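Side-chain contacts in myosin-I heavy chain (Dictyostelium discoideum, PDB 5EJY), which works as an actin-based motor with ATPase activity in early phagocytosis and adhesion, represented here by the MyTH4-FERM module MF1 of its tail: residues I5-D8 against E9-S12; P81-F84 against Y85-V88; R102-I105 against Y106-I110; A220-C223 against Q224-S227; S489-K492 against E493-Y497. All coordinates share one frame; numbering follows the deposited sequence. Where two conformers were deposited one is given.

Each of the five contacts is a short-range one, made across a turn or along one helix. Contacts 1 to 3 lie towards the MyTH4 end of the chain: contacts 2 and 3 sit on successive helices with centres about 19 Å apart, and contact 1 comes within about 9 Å of contact 3 (nearest atoms). Contacts 4 and 5 belong to the FERM region, their centres again about 19 Å apart. Contacts 2 and 5 lie on opposite sides of the chain's centre, about 42 Å apart between centres. The motor with its ATPase site is in another part of the protein. A polyethylene glycol, probably from the crystallisation liquor, lies about 3 Å from the S86 side chain.

Contact 1 of 5, residues I5-D8 against E9-S12; sequences ILND and EEIS
E10 folds back over L6 and N7, and its side chain can be followed atom by atom. Its CB rests between an apolar and a polar neighbour, 3.6 Å from L6 CD1 and equally far from N7 O. With CG anti to its own carbonyl carbon (chi1 -64°), the extended chain runs back towards the N-terminus and lays CD against the same L6 methyl. OE1 then accepts the backbone N-H of N7 at 3.2 Å, on its anti side and 26° out of the carboxylate plane. A glutamate suits this place because its reach brings an acceptor to an amide three residues back. OE2 has a long, weak ion pair with K144. The backbone closes two overlapping turns, E10 N to N7 O (2.9 Å) and I11 N to D8 O (3.3 Å), in the loop before helix 16-23. This loop lies along helix 143-155, where I11 touches K151, T152 and Q155. D8 runs alongside I11, with D8 OD1 3.7 Å from I11 CD1, and that oxygen also forms a salt bridge with K151 and accepts a hydrogen bond from Q155. A water bridges D8 O, to which it donates, and S12 OG.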
# COMPACT_ATOMS: atom_id res chain seq x y z
N ILE A 5 -8.90 11.81 -21.63
CA ILE A 5 -9.43 10.54 -22.09
C ILE A 5 -10.10 10.81 -23.44
O ILE A 5 -10.12 9.95 -24.33
CB ILE A 5 -10.46 9.97 -21.10
CG1 ILE A 5 -9.80 9.70 -19.74
CG2 ILE A 5 -11.08 8.69 -21.63
CD1 ILE A 5 -10.76 9.80 -18.57
N LEU A 6 -10.63 12.02 -23.56
CA LEU A 6 -11.34 12.45 -24.76
C LEU A 6 -11.16 13.95 -24.94
O LEU A 6 -11.34 14.72 -23.99
CB LEU A 6 -12.83 12.15 -24.62
CG LEU A 6 -13.63 12.19 -25.92
CD1 LEU A 6 -13.09 11.13 -26.85
CD2 LEU A 6 -15.09 11.96 -25.64
N ASN A 7 -10.81 14.38 -26.14
CA ASN A 7 -10.74 15.82 -26.45
C ASN A 7 -12.12 16.48 -26.49
O ASN A 7 -13.11 15.83 -26.83
CB ASN A 7 -10.03 16.04 -27.78
CG ASN A 7 -8.60 15.55 -27.77
OD1 ASN A 7 -7.89 15.71 -26.78
ND2 ASN A 7 -8.18 14.95 -28.88
N ASP A 8 -12.18 17.77 -26.15
CA ASP A 8 -13.45 18.49 -26.20
C ASP A 8 -14.10 18.33 -27.58
O ASP A 8 -15.32 18.28 -27.70
CB ASP A 8 -13.26 19.98 -25.88
CG ASP A 8 -13.13 20.26 -24.39
OD1 ASP A 8 -13.56 19.42 -23.56
OD2 ASP A 8 -12.59 21.33 -24.04
N GLU A 9 -13.27 18.24 -28.62
CA GLU A 9 -13.77 18.24 -29.99
C GLU A 9 -14.38 16.91 -30.39
O GLU A 9 -15.06 16.81 -31.41
CB GLU A 9 -12.64 18.60 -30.95
CG GLU A 9 -11.48 17.61 -30.90
CD GLU A 9 -10.47 17.84 -32.00
OE1 GLU A 9 -10.66 18.79 -32.79
OE2 GLU A 9 -9.49 17.07 -32.07
N GLU A 10 -14.11 15.88 -29.59
CA GLU A 10 -14.62 14.54 -29.86
C GLU A 10 -15.87 14.27 -29.05
O GLU A 10 -16.51 13.24 -29.22
CB GLU A 10 -13.60 13.48 -29.48
CG GLU A 10 -12.30 13.48 -30.26
CD GLU A 10 -11.37 12.39 -29.75
OE1 GLU A 10 -10.61 12.65 -28.79
OE2 GLU A 10 -11.43 11.26 -30.29
N ILE A 11 -16.21 15.18 -28.15
CA ILE A 11 -17.39 15.02 -27.31
C ILE A 11 -18.64 14.82 -28.15
O ILE A 11 -19.51 14.03 -27.80
CB ILE A 11 -17.61 16.24 -26.40
CG1 ILE A 11 -16.55 16.31 -25.31
CG2 ILE A 11 -18.99 16.18 -25.78
CD1 ILE A 11 -16.62 17.59 -24.51
N SER A 12 -18.74 15.57 -29.25
CA SER A 12 -19.92 15.53 -30.09
C SER A 12 -19.99 14.25 -30.93
O SER A 12 -21.06 13.86 -31.37
CB SER A 12 -20.02 16.79 -30.97
OG SER A 12 -18.89 16.93 -31.81
O HOH W 1 -17.47 18.31 -29.74

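Contact 2 of 5, residues P81-F84 against Y85-V88; sequences PADF and YSPV
Y85 and F84 are neighbours in sequence, yet their rings swing together into a T-shaped pair. The edge of F84 meets the face of Y85: F84 CD2 stands 3.5 Å above the plane, over the centre of the tyrosine ring, and the two planes are 86° apart. Different first torsions bring the rings together: F84 holds CG anti to its backbone N (chi1 -178°) whereas Y85 holds CG beside its own (chi1 -72°). At the rim of the tyrosine ring, Y85 CD2 lies 3.1 Å from P81 O, which also accepts Y85 N-H at 3.0 Å. Large flat residues are apt here because both are buried between helices: F84 also meets the ring of Y69 and touches R124, while Y85 packs on L192, E193 and K196 of helix 189-196.

S86 has a different task. Its hydroxyl, tucked between its backbone N and carbonyl carbon, donates to D83 O at 2.7 Å, and S86 N joins it on that oxygen at 3.2 Å from above the carbonyl plane. The N-H that would ordinarily come to D83 O from four residues on is missing, because that residue is P87, whose CD sits 3.6 Å from D83 O instead. P81, in the first turn of helix 81-97, has no need of an N-H donor to an earlier turn. The pattern is that of a proline-kinked helix whose bypassed carbonyl is taken up by a serine hydroxyl, within the all-helical MyTH4 domain.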
# COMPACT_ATOMS: atom_id res chain seq x y z
N PRO A 81 -22.49 3.03 8.62
CA PRO A 81 -21.78 3.13 7.34
C PRO A 81 -21.68 1.80 6.61
O PRO A 81 -21.75 1.77 5.38
CB PRO A 81 -20.39 3.62 7.76
CG PRO A 81 -20.64 4.40 9.00
CD PRO A 81 -21.74 3.67 9.72
N ALA A 82 -21.53 0.71 7.36
CA ALA A 82 -21.43 -0.61 6.74
C ALA A 82 -22.72 -0.96 5.99
O ALA A 82 -22.67 -1.49 4.88
CB ALA A 82 -21.13 -1.65 7.79
N ASP A 83 -23.86 -0.66 6.60
CA ASP A 83 -25.15 -0.90 5.98
C ASP A 83 -25.36 0.05 4.80
O ASP A 83 -25.77 -0.37 3.71
CB ASP A 83 -26.27 -0.74 7.01
CG ASP A 83 -27.63 -1.04 6.43
OD1 ASP A 83 -27.74 -1.98 5.61
OD2 ASP A 83 -28.60 -0.34 6.80
N PHE A 84 -25.07 1.32 5.02
CA PHE A 84 -25.22 2.34 3.99
C PHE A 84 -24.47 2.01 2.70
O PHE A 84 -24.95 2.28 1.60
CB PHE A 84 -24.74 3.69 4.52
CG PHE A 84 -24.90 4.82 3.54
CD1 PHE A 84 -26.14 5.36 3.30
CD2 PHE A 84 -23.80 5.33 2.88
CE1 PHE A 84 -26.30 6.40 2.40
CE2 PHE A 84 -23.94 6.38 1.98
CZ PHE A 84 -25.20 6.92 1.74
N TYR A 85 -23.28 1.44 2.83
CA TYR A 85 -22.45 1.15 1.67
C TYR A 85 -22.59 -0.26 1.12
O TYR A 85 -22.03 -0.57 0.07
CB TYR A 85 -20.98 1.46 1.98
CG TYR A 85 -20.73 2.94 2.05
CD1 TYR A 85 -20.80 3.73 0.91
CD2 TYR A 85 -20.45 3.57 3.26
CE1 TYR A 85 -20.59 5.09 0.96
CE2 TYR A 85 -20.24 4.93 3.33
CZ TYR A 85 -20.30 5.68 2.18
OH TYR A 85 -20.08 7.03 2.23
N SER A 86 -23.33 -1.11 1.82
CA SER A 86 -23.50 -2.49 1.39
C SER A 86 -23.98 -2.65 -0.06
O SER A 86 -23.45 -3.50 -0.79
CB SER A 86 -24.37 -3.30 2.37
OG SER A 86 -25.69 -2.78 2.44
N PRO A 87 -24.97 -1.86 -0.50
CA PRO A 87 -25.34 -2.01 -1.92
C PRO A 87 -24.21 -1.58 -2.85
O PRO A 87 -24.07 -2.14 -3.94
CB PRO A 87 -26.55 -1.07 -2.08
CG PRO A 87 -26.41 -0.08 -0.96
CD PRO A 87 -25.80 -0.85 0.18
N VAL A 88 -23.41 -0.60 -2.44
CA VAL A 88 -22.26 -0.15 -3.21
C VAL A 88 -21.20 -1.26 -3.32
O VAL A 88 -20.68 -1.54 -4.41
CB VAL A 88 -21.63 1.14 -2.62
CG1 VAL A 88 -20.38 1.53 -3.38
CG2 VAL A 88 -22.64 2.27 -2.66

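Contact 3 of 5, residues R102-I105 against Y106-I110; sequences RDEI and YCQLI
E104 and Q108, four residues apart on helix 102-112, are joined by a side-chain hydrogen bond that spans one helical turn. The glutamate sends CG anti to its backbone N (chi1 175°) and then bends at chi2 (80°), which curls the carboxylate round towards the next turn; Q108 reaches back with an extended chain. Q108 NE2 donates to the anti lone pair of E104 OE2 at 3.0 Å, nearly straight and within the amide plane, although the amide and carboxylate planes are steeply inclined at 78°. Both ends are buried and well provided for: E104 OE2 also accepts from L47 N, OE1 accepts from L48 N and H50 NE2, and Q108 NE2 gives a further bond to A59 O. Such bracing would be expected to favour the charged form of the carboxylate.

Further round the helix, I105 and L109 lie side by side and point the same way. I105 holds CG2 anti to its backbone N, and this methyl comes to 4.1 Å from L109 CD1. Branched apolar chains suit this buried side, where L109 also touches I129 and T132. Y106 sets the edge of its ring by the preceding turn, with CD2 3.3 Å from R102 O, and its hydroxyl bonds F136 O. Beneath these side chains, regular i to i+4 bonds link the turns. A buried polar pair tying the helix to helix 53-70 and to the loop at L47-H50, with Y106 and L109 packed on helix 119-133, fits the helical bundle of a MyTH4 domain.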
# COMPACT_ATOMS: atom_id res chain seq x y z
N ARG A 102 -18.99 -4.66 -16.39
CA ARG A 102 -18.59 -3.28 -16.12
C ARG A 102 -19.41 -2.29 -16.93
O ARG A 102 -19.90 -1.28 -16.40
CB ARG A 102 -17.09 -3.08 -16.38
CG ARG A 102 -16.23 -3.86 -15.39
CD ARG A 102 -14.76 -3.72 -15.68
NE ARG A 102 -13.96 -4.42 -14.68
CZ ARG A 102 -12.64 -4.44 -14.66
NH1 ARG A 102 -11.96 -3.76 -15.58
NH2 ARG A 102 -11.98 -5.10 -13.71
N ASP A 103 -19.56 -2.58 -18.22
CA ASP A 103 -20.30 -1.63 -19.08
C ASP A 103 -21.77 -1.58 -18.69
O ASP A 103 -22.38 -0.51 -18.67
CB ASP A 103 -20.11 -1.93 -20.57
CG ASP A 103 -18.70 -1.62 -21.04
OD1 ASP A 103 -17.94 -0.93 -20.31
OD2 ASP A 103 -18.35 -2.05 -22.15
N GLU A 104 -22.32 -2.74 -18.33
CA GLU A 104 -23.66 -2.81 -17.76
C GLU A 104 -23.85 -1.82 -16.62
O GLU A 104 -24.78 -1.01 -16.63
CB GLU A 104 -23.95 -4.23 -17.27
CG GLU A 104 -25.28 -4.37 -16.54
CD GLU A 104 -26.46 -4.47 -17.49
OE1 GLU A 104 -26.29 -5.02 -18.60
OE2 GLU A 104 -27.56 -3.99 -17.12
N ILE A 105 -22.96 -1.89 -15.62
CA ILE A 105 -23.00 -0.99 -14.48
C ILE A 105 -22.94 0.47 -14.91
O ILE A 105 -23.75 1.29 -14.46
CB ILE A 105 -21.87 -1.30 -13.46
CG1 ILE A 105 -22.06 -2.70 -12.86
CG2 ILE A 105 -21.80 -0.23 -12.37
CD1 ILE A 105 -20.76 -3.34 -12.35
N TYR A 106 -22.00 0.82 -15.78
CA TYR A 106 -21.90 2.22 -16.18
C TYR A 106 -23.15 2.70 -16.92
O TYR A 106 -23.58 3.82 -16.73
CB TYR A 106 -20.66 2.45 -17.05
CG TYR A 106 -19.40 2.72 -16.26
CD1 TYR A 106 -19.12 3.99 -15.77
CD2 TYR A 106 -18.48 1.70 -16.00
CE1 TYR A 106 -17.96 4.25 -15.06
CE2 TYR A 106 -17.31 1.95 -15.29
CZ TYR A 106 -17.06 3.23 -14.82
OH TYR A 106 -15.90 3.50 -14.12
N CYS A 107 -23.74 1.84 -17.75
CA CYS A 107 -24.94 2.21 -18.49
C CYS A 107 -26.11 2.44 -17.55
O CYS A 107 -26.92 3.33 -17.79
CB CYS A 107 -25.32 1.13 -19.52
SG CYS A 107 -24.28 1.10 -20.96
N GLN A 108 -26.20 1.64 -16.50
CA GLN A 108 -27.25 1.85 -15.50
C GLN A 108 -27.10 3.19 -14.80
O GLN A 108 -28.09 3.84 -14.48
CB GLN A 108 -27.26 0.73 -14.46
CG GLN A 108 -27.65 -0.63 -15.01
CD GLN A 108 -27.76 -1.69 -13.92
OE1 GLN A 108 -27.88 -1.38 -12.74
NE2 GLN A 108 -27.71 -2.96 -14.33
N LEU A 109 -25.86 3.61 -14.55
CA LEU A 109 -25.62 4.89 -13.87
C LEU A 109 -25.85 6.09 -14.80
O LEU A 109 -26.36 7.13 -14.38
CB LEU A 109 -24.21 4.94 -13.27
CG LEU A 109 -23.92 3.78 -12.31
CD1 LEU A 109 -22.47 3.80 -11.81
CD2 LEU A 109 -24.91 3.80 -11.13
N ILE A 110 -25.44 5.94 -16.06
CA ILE A 110 -25.75 6.97 -17.06
C ILE A 110 -27.26 7.13 -17.14
O ILE A 110 -27.78 8.25 -17.05
CB ILE A 110 -25.20 6.58 -18.43
CG1 ILE A 110 -23.67 6.55 -18.39
CG2 ILE A 110 -25.69 7.57 -19.52
CD1 ILE A 110 -23.03 5.82 -19.54

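Contact 4 of 5, residues A220-C223 against Q224-S227; sequences ATTC and QESS
The carboxylate of E225 and the peptide carbonyl of C223 are the flat groups here. T222 N comes to E225 OE1 from above the carboxylate plane, 43° out of it and at 3.2 Å, while T221 CA lies almost as near to that oxygen. At the other oxygen, OE2, R176 forms a salt bridge and N180 a hydrogen bond. The C223 carbonyl is gripped from opposite faces by a single residue: S227 N and S227 OG donate to C223 O at 2.8 Å each.

T222 is the N-cap of helix 223-233. Its hydroxyl, turned between backbone N and carbonyl carbon (chi1 59°), accepts E225 N at 3.1 Å, so that T222 and E225 each bind the other's backbone amide in a capping box. Threonine fits as a short hydroxyl-bearing cap, and glutamate as the longer chain that can return to it. The helix follows strand 212-217 in the ubiquitin-like lobe of the FERM region and lies against the sheet, with C223, S226 and S227 touching I247. Through R176 and N180, the E225 carboxylate also ties this lobe to helix 161-180.

Ahead of the cap, T221 CG2 packs on S226 OG at 3.2 Å, and S226 N completes the first turn by bonding T222 O at 3.1 Å. C223 SG, anti to its backbone N, lies 3.9 Å from S227 OG.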
# COMPACT_ATOMS: atom_id res chain seq x y z
N ALA A 220 -6.17 6.11 -6.58
CA ALA A 220 -5.16 5.60 -7.51
C ALA A 220 -3.72 5.77 -7.02
O ALA A 220 -2.78 5.39 -7.72
CB ALA A 220 -5.31 6.27 -8.87
N THR A 221 -3.55 6.33 -5.83
CA THR A 221 -2.21 6.64 -5.32
C THR A 221 -1.38 5.38 -5.08
O THR A 221 -1.82 4.46 -4.39
CB THR A 221 -2.28 7.48 -4.03
OG1 THR A 221 -2.82 8.77 -4.34
CG2 THR A 221 -0.87 7.66 -3.43
N THR A 222 -0.19 5.33 -5.67
CA THR A 222 0.65 4.14 -5.55
C THR A 222 1.64 4.23 -4.41
O THR A 222 1.84 5.28 -3.82
CB THR A 222 1.45 3.91 -6.84
OG1 THR A 222 2.27 5.05 -7.08
CG2 THR A 222 0.50 3.70 -8.02
N CYS A 223 2.26 3.09 -4.09
CA CYS A 223 3.31 3.08 -3.09
C CYS A 223 4.46 4.01 -3.50
O CYS A 223 5.01 4.74 -2.68
CB CYS A 223 3.80 1.65 -2.89
SG CYS A 223 4.99 1.52 -1.55
N GLN A 224 4.82 3.98 -4.77
CA GLN A 224 5.90 4.83 -5.25
C GLN A 224 5.59 6.33 -5.13
O GLN A 224 6.44 7.11 -4.69
CB GLN A 224 6.29 4.45 -6.68
CG GLN A 224 7.45 5.24 -7.24
CD GLN A 224 7.95 4.67 -8.57
OE1 GLN A 224 7.56 3.58 -8.97
NE2 GLN A 224 8.82 5.41 -9.25
N GLU A 225 4.38 6.74 -5.50
CA GLU A 225 3.99 8.15 -5.35
C GLU A 225 4.07 8.58 -3.90
O GLU A 225 4.59 9.65 -3.58
CB GLU A 225 2.57 8.40 -5.87
CG GLU A 225 2.47 8.45 -7.36
CD GLU A 225 1.03 8.56 -7.85
OE1 GLU A 225 0.09 8.23 -7.09
OE2 GLU A 225 0.86 8.98 -9.01
N SER A 226 3.52 7.75 -3.03
CA SER A 226 3.48 8.09 -1.61
C SER A 226 4.85 8.06 -0.94
O SER A 226 5.12 8.85 -0.03
CB SER A 226 2.52 7.18 -0.87
OG SER A 226 1.21 7.69 -0.97
N SER A 227 5.70 7.15 -1.40
CA SER A 227 7.08 7.09 -0.91
C SER A 227 7.85 8.34 -1.33
O SER A 227 8.63 8.88 -0.54
CB SER A 227 7.78 5.83 -1.42
OG SER A 227 7.13 4.67 -0.92

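Contact 5 of 5, residues S489-K492 against E493-Y497; sequences SLIK and EYSLY
L490 and Y494, one turn apart, lie side by side and point the same way from helix 484-499, the C-terminal helix that packs on the beta-sheet of the last FERM lobe, a PH/PTB-like fold. L490 CD2 reaches Y494 CE2 at 4.2 Å, and both side chains touch L431; L490 also touches V412. The ring starts beside its own backbone N (chi1 -82°), which brings CD2 to 3.3 Å from L490 O at an oblique angle. A tyrosine serves this partly apolar place because its ring can be buried while its hydroxyl finds polar company at the far end, hydrogen-bonded to S410 OG and F294 N.

E493 is oriented otherwise. Its chain bends at chi2 (-82°) after pressing CG to within 3.0 Å of S489 O, the carbonyl that also accepts E493 N at 2.8 Å, and its tip then leads off from the earlier turn. S489 OG is hydrogen-bonded to K292 NZ and to the carbonyls of Q485 and K486.

S495 faces back towards I491. Its OG, anti to its own carbonyl carbon, donates to I491 O at 2.8 Å, while S495 N reaches the same oxygen at 3.0 Å from the other face of the carbonyl plane. The short serine thus satisfies its buried hydroxyl within the helix itself. I491 CG2 lies beside that hydroxyl, 4.2 Å from S495 OG.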
# COMPACT_ATOMS: atom_id res chain seq x y z
N SER A 489 11.67 -8.77 -5.23
CA SER A 489 11.86 -7.39 -5.69
C SER A 489 13.25 -6.86 -5.33
O SER A 489 13.83 -6.08 -6.08
CB SER A 489 10.75 -6.45 -5.19
OG SER A 489 10.80 -6.31 -3.78
N LEU A 490 13.79 -7.28 -4.19
CA LEU A 490 15.15 -6.86 -3.84
C LEU A 490 16.13 -7.40 -4.87
O LEU A 490 17.02 -6.69 -5.33
CB LEU A 490 15.53 -7.38 -2.45
CG LEU A 490 14.90 -6.68 -1.25
CD1 LEU A 490 15.26 -7.42 0.04
CD2 LEU A 490 15.37 -5.22 -1.20
N ILE A 491 15.98 -8.67 -5.23
CA ILE A 491 16.90 -9.24 -6.21
C ILE A 491 16.80 -8.48 -7.53
O ILE A 491 17.81 -8.08 -8.10
CB ILE A 491 16.66 -10.74 -6.41
CG1 ILE A 491 16.97 -11.49 -5.11
CG2 ILE A 491 17.53 -11.26 -7.57
CD1 ILE A 491 16.67 -13.00 -5.14
N LYS A 492 15.57 -8.25 -7.98
CA LYS A 492 15.36 -7.53 -9.23
C LYS A 492 15.87 -6.08 -9.18
O LYS A 492 16.47 -5.60 -10.15
CB LYS A 492 13.89 -7.58 -9.64
CG LYS A 492 13.42 -9.00 -9.98
CD LYS A 492 11.99 -9.01 -10.47
CE LYS A 492 11.71 -10.24 -11.33
NZ LYS A 492 11.78 -11.50 -10.56
N GLU A 493 15.62 -5.38 -8.08
CA GLU A 493 16.03 -3.98 -7.97
C GLU A 493 17.55 -3.79 -7.84
O GLU A 493 18.12 -2.88 -8.44
CB GLU A 493 15.33 -3.30 -6.79
CG GLU A 493 13.83 -3.23 -6.93
CD GLU A 493 13.38 -2.07 -7.80
OE1 GLU A 493 14.22 -1.52 -8.55
OE2 GLU A 493 12.19 -1.70 -7.73
N TYR A 494 18.21 -4.63 -7.05
CA TYR A 494 19.68 -4.55 -7.00
C TYR A 494 20.26 -4.89 -8.37
O TYR A 494 21.19 -4.23 -8.83
CB TYR A 494 20.27 -5.45 -5.92
CG TYR A 494 20.22 -4.83 -4.55
CD1 TYR A 494 20.96 -3.69 -4.25
CD2 TYR A 494 19.43 -5.37 -3.55
CE1 TYR A 494 20.91 -3.10 -2.99
CE2 TYR A 494 19.37 -4.80 -2.29
CZ TYR A 494 20.11 -3.67 -2.02
OH TYR A 494 20.04 -3.13 -0.77
N SER A 495 19.70 -5.90 -9.02
CA SER A 495 20.21 -6.32 -10.33
C SER A 495 20.10 -5.19 -11.36
O SER A 495 21.06 -4.91 -12.08
CB SER A 495 19.50 -7.57 -10.83
OG SER A 495 19.78 -8.67 -9.97
N LEU A 496 18.95 -4.53 -11.39
CA LEU A 496 18.71 -3.43 -12.32
C LEU A 496 19.65 -2.26 -12.02
O LEU A 496 20.28 -1.72 -12.93
CB LEU A 496 17.25 -2.97 -12.23
CG LEU A 496 16.84 -1.76 -13.08
CD1 LEU A 496 16.92 -2.10 -14.56
CD2 LEU A 496 15.44 -1.31 -12.71
N TYR A 497 19.72 -1.87 -10.75
CA TYR A 497 20.64 -0.82 -10.34
C TYR A 497 22.05 -1.12 -10.84
O TYR A 497 22.67 -0.27 -11.48
CB TYR A 497 20.65 -0.66 -8.83
CG TYR A 497 21.68 0.32 -8.31
CD1 TYR A 497 21.48 1.69 -8.43
CD2 TYR A 497 22.84 -0.12 -7.70
CE1 TYR A 497 22.42 2.59 -7.96
CE2 TYR A 497 23.79 0.77 -7.22
CZ TYR A 497 23.57 2.12 -7.36
OH TYR A 497 24.51 3.00 -6.87